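Local coordinates for protein soluble epoxide hydrolase (Bacillus megaterium, PDB 4INZ) that is a soluble enzyme of the alpha/beta hydrolase fold, built on a largely parallel central sheet packed between helices, at residues Q255-M260 and E281-P286; L134-G139 and V248-G253. The protein carries 1 engineered substitution. One frame throughout, in Å; residues are numbered along the deposited sequence.

Interaction 1. Residues Q255-M260 and E281-P286; sequences QDPTFM and EASHAP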
loop_
_atom_site.group_PDB
_atom_site.type_symbol
_atom_site.label_atom_id
_atom_site.label_comp_id
_atom_site.label_asym_id
_atom_site.label_seq_id
_atom_site.Cartn_x
_atom_site.Cartn_y
_atom_site.Cartn_z
ATOM N N GLN A 255 -15.643 3.368 -5.128
ATOM C CA GLN A 255 -15.524 4.293 -6.259
ATOM C C GLN A 255 -14.117 4.335 -6.857
ATOM O O GLN A 255 -13.854 5.092 -7.798
ATOM C CB GLN A 255 -15.965 5.702 -5.855
ATOM C CG GLN A 255 -17.376 5.778 -5.315
ATOM C CD GLN A 255 -17.649 7.102 -4.624
ATOM O OE1 GLN A 255 -16.729 7.754 -4.120
ATOM N NE2 GLN A 255 -18.913 7.506 -4.595
ATOM N N ASP A 256 -13.220 3.516 -6.315
ATOM C CA ASP A 256 -11.839 3.460 -6.786
ATOM C C ASP A 256 -11.761 3.217 -8.293
ATOM O O ASP A 256 -12.223 2.192 -8.776
ATOM C CB ASP A 256 -11.119 2.329 -6.062
ATOM C CG ASP A 256 -9.628 2.330 -6.307
ATOM O OD1 ASP A 256 -9.129 3.142 -7.118
ATOM O OD2 ASP A 256 -8.953 1.493 -5.688
ATOM N N PRO A 257 -11.153 4.150 -9.041
ATOM C CA PRO A 257 -11.029 3.970 -10.494
ATOM C C PRO A 257 -9.889 3.034 -10.900
ATOM O O PRO A 257 -9.808 2.650 -12.067
ATOM C CB PRO A 257 -10.724 5.385 -10.988
ATOM C CG PRO A 257 -9.997 6.018 -9.845
ATOM C CD PRO A 257 -10.649 5.464 -8.599
ATOM N N THR A 258 -9.033 2.658 -9.957
ATOM C CA THR A 258 -7.850 1.853 -10.258
ATOM C C THR A 258 -8.046 0.363 -9.987
ATOM O O THR A 258 -7.457 -0.484 -10.651
ATOM C CB THR A 258 -6.645 2.346 -9.441
ATOM O OG1 THR A 258 -6.397 3.725 -9.743
ATOM C CG2 THR A 258 -5.412 1.530 -9.772
ATOM N N PHE A 259 -8.857 0.046 -8.987
ATOM C CA PHE A 259 -9.147 -1.353 -8.664
ATOM C C PHE A 259 -10.654 -1.589 -8.646
ATOM O O PHE A 259 -11.382 -0.971 -7.870
ATOM C CB PHE A 259 -8.507 -1.761 -7.329
ATOM C CG PHE A 259 -7.007 -1.707 -7.342
ATOM C CD1 PHE A 259 -6.262 -2.776 -7.819
ATOM C CD2 PHE A 259 -6.338 -0.581 -6.893
ATOM C CE1 PHE A 259 -4.877 -2.718 -7.844
ATOM C CE2 PHE A 259 -4.954 -0.522 -6.914
ATOM C CZ PHE A 259 -4.221 -1.593 -7.395
ATOM N N MET A 260 -11.108 -2.479 -9.521
ATOM C CA MET A 260 -12.531 -2.755 -9.698
ATOM C C MET A 260 -13.073 -3.598 -8.557
ATOM O O MET A 260 -12.327 -4.324 -7.910
ATOM C CB MET A 260 -12.767 -3.455 -11.039
ATOM C CG MET A 260 -12.361 -2.629 -12.254
ATOM S SD MET A 260 -13.311 -1.097 -12.436
ATOM C CE MET A 260 -12.234 0.101 -11.644
ATOM N N GLU A 281 -19.183 5.559 -0.497
ATOM C CA GLU A 281 -18.825 6.957 -0.733
ATOM C C GLU A 281 -17.327 7.235 -0.611
ATOM O O GLU A 281 -16.915 8.376 -0.385
ATOM C CB GLU A 281 -19.607 7.880 0.210
ATOM C CG GLU A 281 -21.118 7.689 0.165
ATOM C CD GLU A 281 -21.728 8.161 -1.141
ATOM O OE1 GLU A 281 -20.984 8.720 -1.978
ATOM O OE2 GLU A 281 -22.949 7.977 -1.329
ATOM N N ALA A 282 -16.510 6.196 -0.757
ATOM C CA ALA A 282 -15.066 6.394 -0.779
ATOM C C ALA A 282 -14.456 5.825 -2.042
ATOM O O ALA A 282 -14.965 4.860 -2.622
ATOM C CB ALA A 282 -14.417 5.780 0.423
ATOM N N SER A 283 -13.347 6.425 -2.447
ATOM C CA SER A 283 -12.647 6.022 -3.648
ATOM C C SER A 283 -11.402 5.233 -3.252
ATOM O O SER A 283 -11.470 4.340 -2.412
ATOM C CB SER A 283 -12.289 7.256 -4.482
ATOM O OG SER A 283 -11.768 6.893 -5.750
ATOM N N HIS A 284 -10.263 5.581 -3.837
ATOM C CA HIS A 284 -9.047 4.773 -3.721
ATOM C C HIS A 284 -8.461 4.633 -2.310
ATOM O O HIS A 284 -7.781 3.641 -2.001
ATOM C CB HIS A 284 -7.966 5.347 -4.648
ATOM C CG HIS A 284 -6.697 4.554 -4.663
ATOM N ND1 HIS A 284 -6.628 3.270 -5.158
ATOM C CD2 HIS A 284 -5.444 4.869 -4.252
ATOM C CE1 HIS A 284 -5.387 2.825 -5.046
ATOM N NE2 HIS A 284 -4.648 3.777 -4.503
ATOM N N ALA A 285 -8.690 5.628 -1.465
ATOM C CA ALA A 285 -7.991 5.694 -0.176
ATOM C C ALA A 285 -8.928 5.976 0.999
ATOM O O ALA A 285 -8.903 7.064 1.592
ATOM C CB ALA A 285 -6.884 6.730 -0.231
ATOM N N PRO A 286 -9.749 4.983 1.356
ATOM C CA PRO A 286 -10.736 5.147 2.428
ATOM C C PRO A 286 -10.106 5.629 3.728
ATOM O O PRO A 286 -10.751 6.350 4.478
ATOM C CB PRO A 286 -11.274 3.729 2.628
ATOM C CG PRO A 286 -11.064 3.050 1.307
ATOM C CD PRO A 286 -9.766 3.627 0.781
#

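Interaction 2. Residues L134-G139 and V248-G253; sequences LIAFNG and VQIIWG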
loop_
_atom_site.group_PDB
_atom_site.type_symbol
_atom_site.label_atom_id
_atom_site.label_comp_id
_atom_site.label_asym_id
_atom_site.label_seq_id
_atom_site.Cartn_x
_atom_site.Cartn_y
_atom_site.Cartn_z
ATOM N N LEU A 134 -4.213 -9.100 9.346
ATOM C CA LEU A 134 -3.974 -8.252 8.187
ATOM C C LEU A 134 -5.193 -7.387 7.906
ATOM O O LEU A 134 -6.317 -7.894 7.842
ATOM C CB LEU A 134 -3.658 -9.108 6.959
ATOM C CG LEU A 134 -3.479 -8.358 5.641
ATOM C CD1 LEU A 134 -2.208 -7.519 5.685
ATOM C CD2 LEU A 134 -3.448 -9.343 4.459
ATOM N N ILE A 135 -4.969 -6.082 7.749
ATOM C CA ILE A 135 -6.025 -5.170 7.340
ATOM C C ILE A 135 -5.619 -4.574 6.005
ATOM O O ILE A 135 -4.616 -3.859 5.914
ATOM C CB ILE A 135 -6.234 -4.047 8.369
ATOM C CG1 ILE A 135 -6.558 -4.644 9.742
ATOM C CG2 ILE A 135 -7.335 -3.096 7.903
ATOM C CD1 ILE A 135 -6.757 -3.606 10.841
ATOM N N ALA A 136 -6.380 -4.897 4.962
ATOM C CA ALA A 136 -6.025 -4.480 3.612
ATOM C C ALA A 136 -7.053 -3.518 3.033
ATOM O O ALA A 136 -8.250 -3.809 3.039
ATOM C CB ALA A 136 -5.892 -5.694 2.713
ATOM N N PHE A 137 -6.570 -2.381 2.531
ATOM C CA PHE A 137 -7.399 -1.418 1.804
ATOM C C PHE A 137 -7.254 -1.643 0.295
ATOM O O PHE A 137 -6.610 -2.600 -0.132
ATOM C CB PHE A 137 -7.003 0.025 2.183
ATOM C CG PHE A 137 -7.305 0.372 3.613
ATOM C CD1 PHE A 137 -8.454 1.091 3.939
ATOM C CD2 PHE A 137 -6.449 -0.027 4.639
ATOM C CE1 PHE A 137 -8.744 1.408 5.269
ATOM C CE2 PHE A 137 -6.739 0.276 5.969
ATOM C CZ PHE A 137 -7.881 0.997 6.287
ATOM N N ASN A 138 -7.852 -0.769 -0.511
ATOM C CA ASN A 138 -7.790 -0.910 -1.968
ATOM C C ASN A 138 -6.391 -1.250 -2.466
ATOM O O ASN A 138 -5.438 -0.546 -2.156
ATOM C CB ASN A 138 -8.274 0.371 -2.650
ATOM C CG ASN A 138 -9.740 0.610 -2.440
ATOM O OD1 ASN A 138 -10.520 0.661 -3.398
ATOM N ND2 ASN A 138 -10.137 0.726 -1.182
ATOM N N GLY A 139 -6.282 -2.316 -3.250
ATOM C CA GLY A 139 -5.001 -2.777 -3.763
ATOM C C GLY A 139 -5.145 -4.225 -4.185
ATOM O O GLY A 139 -6.190 -4.828 -3.967
ATOM N N VAL A 248 -8.210 -11.749 8.375
ATOM C CA VAL A 248 -8.019 -10.625 7.468
ATOM C C VAL A 248 -9.275 -9.763 7.394
ATOM O O VAL A 248 -10.398 -10.279 7.371
ATOM C CB VAL A 248 -7.668 -11.095 6.042
ATOM C CG1 VAL A 248 -7.514 -9.900 5.108
ATOM C CG2 VAL A 248 -6.388 -11.921 6.054
ATOM N N GLN A 249 -9.070 -8.450 7.366
ATOM C CA GLN A 249 -10.145 -7.494 7.146
ATOM C C GLN A 249 -9.832 -6.676 5.904
ATOM O O GLN A 249 -8.745 -6.104 5.805
ATOM C CB GLN A 249 -10.269 -6.531 8.329
ATOM C CG GLN A 249 -11.260 -5.389 8.066
ATOM C CD GLN A 249 -12.706 -5.824 8.232
ATOM O OE1 GLN A 249 -13.070 -6.433 9.240
ATOM N NE2 GLN A 249 -13.537 -5.513 7.245
ATOM N N ILE A 250 -10.783 -6.620 4.970
ATOM C CA ILE A 250 -10.688 -5.737 3.817
ATOM C C ILE A 250 -11.553 -4.509 4.069
ATOM O O ILE A 250 -12.687 -4.635 4.537
ATOM C CB ILE A 250 -11.230 -6.390 2.538
ATOM C CG1 ILE A 250 -10.560 -7.739 2.269
ATOM C CG2 ILE A 250 -11.112 -5.432 1.359
ATOM C CD1 ILE A 250 -9.084 -7.719 2.371
ATOM N N ILE A 251 -11.016 -3.328 3.766
ATOM C CA ILE A 251 -11.773 -2.075 3.847
ATOM C C ILE A 251 -11.616 -1.374 2.507
ATOM O O ILE A 251 -10.527 -0.924 2.162
ATOM C CB ILE A 251 -11.269 -1.179 4.992
ATOM C CG1 ILE A 251 -11.323 -1.962 6.312
ATOM C CG2 ILE A 251 -12.105 0.097 5.078
ATOM C CD1 ILE A 251 -10.774 -1.212 7.522
ATOM N N TRP A 252 -12.705 -1.296 1.746
ATOM C CA TRP A 252 -12.603 -1.084 0.307
ATOM C C TRP A 252 -13.489 0.046 -0.170
ATOM O O TRP A 252 -14.698 0.020 0.053
ATOM C CB TRP A 252 -13.036 -2.369 -0.407
ATOM C CG TRP A 252 -12.752 -2.373 -1.878
ATOM C CD1 TRP A 252 -13.536 -1.858 -2.869
ATOM C CD2 TRP A 252 -11.603 -2.932 -2.524
ATOM N NE1 TRP A 252 -12.943 -2.062 -4.096
ATOM C CE2 TRP A 252 -11.758 -2.722 -3.910
ATOM C CE3 TRP A 252 -10.464 -3.596 -2.067
ATOM C CZ2 TRP A 252 -10.810 -3.151 -4.841
ATOM C CZ3 TRP A 252 -9.527 -4.027 -2.995
ATOM C CH2 TRP A 252 -9.704 -3.796 -4.363
ATOM N N GLY A 253 -12.894 1.030 -0.842
ATOM C CA GLY A 253 -13.665 2.130 -1.393
ATOM C C GLY A 253 -14.238 1.731 -2.739
ATOM O O GLY A 253 -13.485 1.455 -3.674
#

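Interaction 1. Residues Q255-M260 and E281-P286
Asp256 and His284 lie side by side, their side chains pointing the same way, with the carboxylate turned 66° from the imidazole plane. His284 ND1 donates to Asp256 OD2 at 3.0 Å. The acceptor sits close to the plane of the ring, yet the N-H reaches the carboxylate from above its plane, 39° out. The rotation of that carboxylate is set from the other side of the group as well: Asp256 OD1 takes the backbone N of Thr258 at 2.9 Å, closing an Asx turn. CG of His284 lies anti to the backbone N (chi1 -177°), which carries the ring past Asp256 to Phe259, where Phe259 CE2 and His284 CE1 meet at 3.9 Å, each near the plane of the other's ring. In alpha/beta hydrolases, loops following late strands of the sheet commonly carry the acid and the histidine of the catalytic triad, and this pair, after strands 248-253 and 274-279, is consistent with that scheme. Behind it the two loops are joined by backbone, Gln255 N giving to Ala282 O at 3.0 Å. Ser283 adds a weak bond from OG to Gln255 O, 3.4 Å long, and the same OG rests 3.4 Å from CD of Pro257. Further out, the extended Gln255 chain passes over the backbone of Glu281 and Ala282; its amide stands nearly perpendicular to the Glu281 carboxylate. The carboxylate of Glu289 accepts from the backbone N of both Ser283 and Ala285, the latter at the N-cap of helix 286-289.

Interaction 2. Residues L134-G139 and V248-G253
Phe137 CG stands anti to the carbonyl carbon (chi1 -66°), which lays the ring beside Ile251, a residue the strand pairing puts on the same face of the sheet. CG1 of Ile251 takes the same setting (chi1 -56°), leaving CG2 to face the ring, 3.6 Å from Phe137 CE1, and sending CD1 on to Ile135 CG2 at 3.9 Å. On the opposite face Ile250 bends at its second torsion and lays CD1 over the methyl of Ala136, CB to CD1 3.8 Å; there, too, Leu134 and Val248 lie flank to flank. The backbones beneath are neighbouring parallel strands of the alpha/beta hydrolase sheet, 248-253 being next to the edge strand 274-279. Ala136 straddles Ile250 in the usual parallel manner: Ala136 N donates to Gln249 O at 2.8 Å and Ala136 O receives Ile251 N at 2.9 Å, with Gln249 N to Leu134 O as the preceding rung. Ile251 O is buried without a hydrogen-bond partner and meets the CA-H of Phe137, CA to O 3.2 Å, with the Phe137 ring close by (CD1 is its nearest atom). At the C-terminal end the Trp252 indole turns toward the 134-139 chain, and Asn138 CA sits over its six-membered ring in a CH-pi contact, 4.0 Å from CA to the ring centroid. Gly139 O comes to the indole's edge, 3.6 Å from Trp252 CZ3. Trp121 of helix 115-126 covers the Leu134, Ala136, Val248 and Ile250 face; helix 291-303 packs over the side holding Ile135, Phe137 and Ile251.

In the fold
Coming from the N terminus, the chain runs through strand 131-137, then spends 108 residues, mostly helical, in an excursion that is probably the lid region of such hydrolases. Interaction 2 closes this long loop by returning strand 248-253 alongside strand 131-137. Interaction 1 opens directly afterwards and closes a loop of only 20 residues that includes the edge strand 274-279; helix 286-289 begins at the end of its second segment. The two are in series: neither nests in nor crosses the other. Their centres are 12 Å apart and they touch, with Pro286 CG lying 3.5 Å from Gly253 N. Interaction 2 pairs two strands, and interaction 1 ties together the loops that follow strands 248-253 and 274-279.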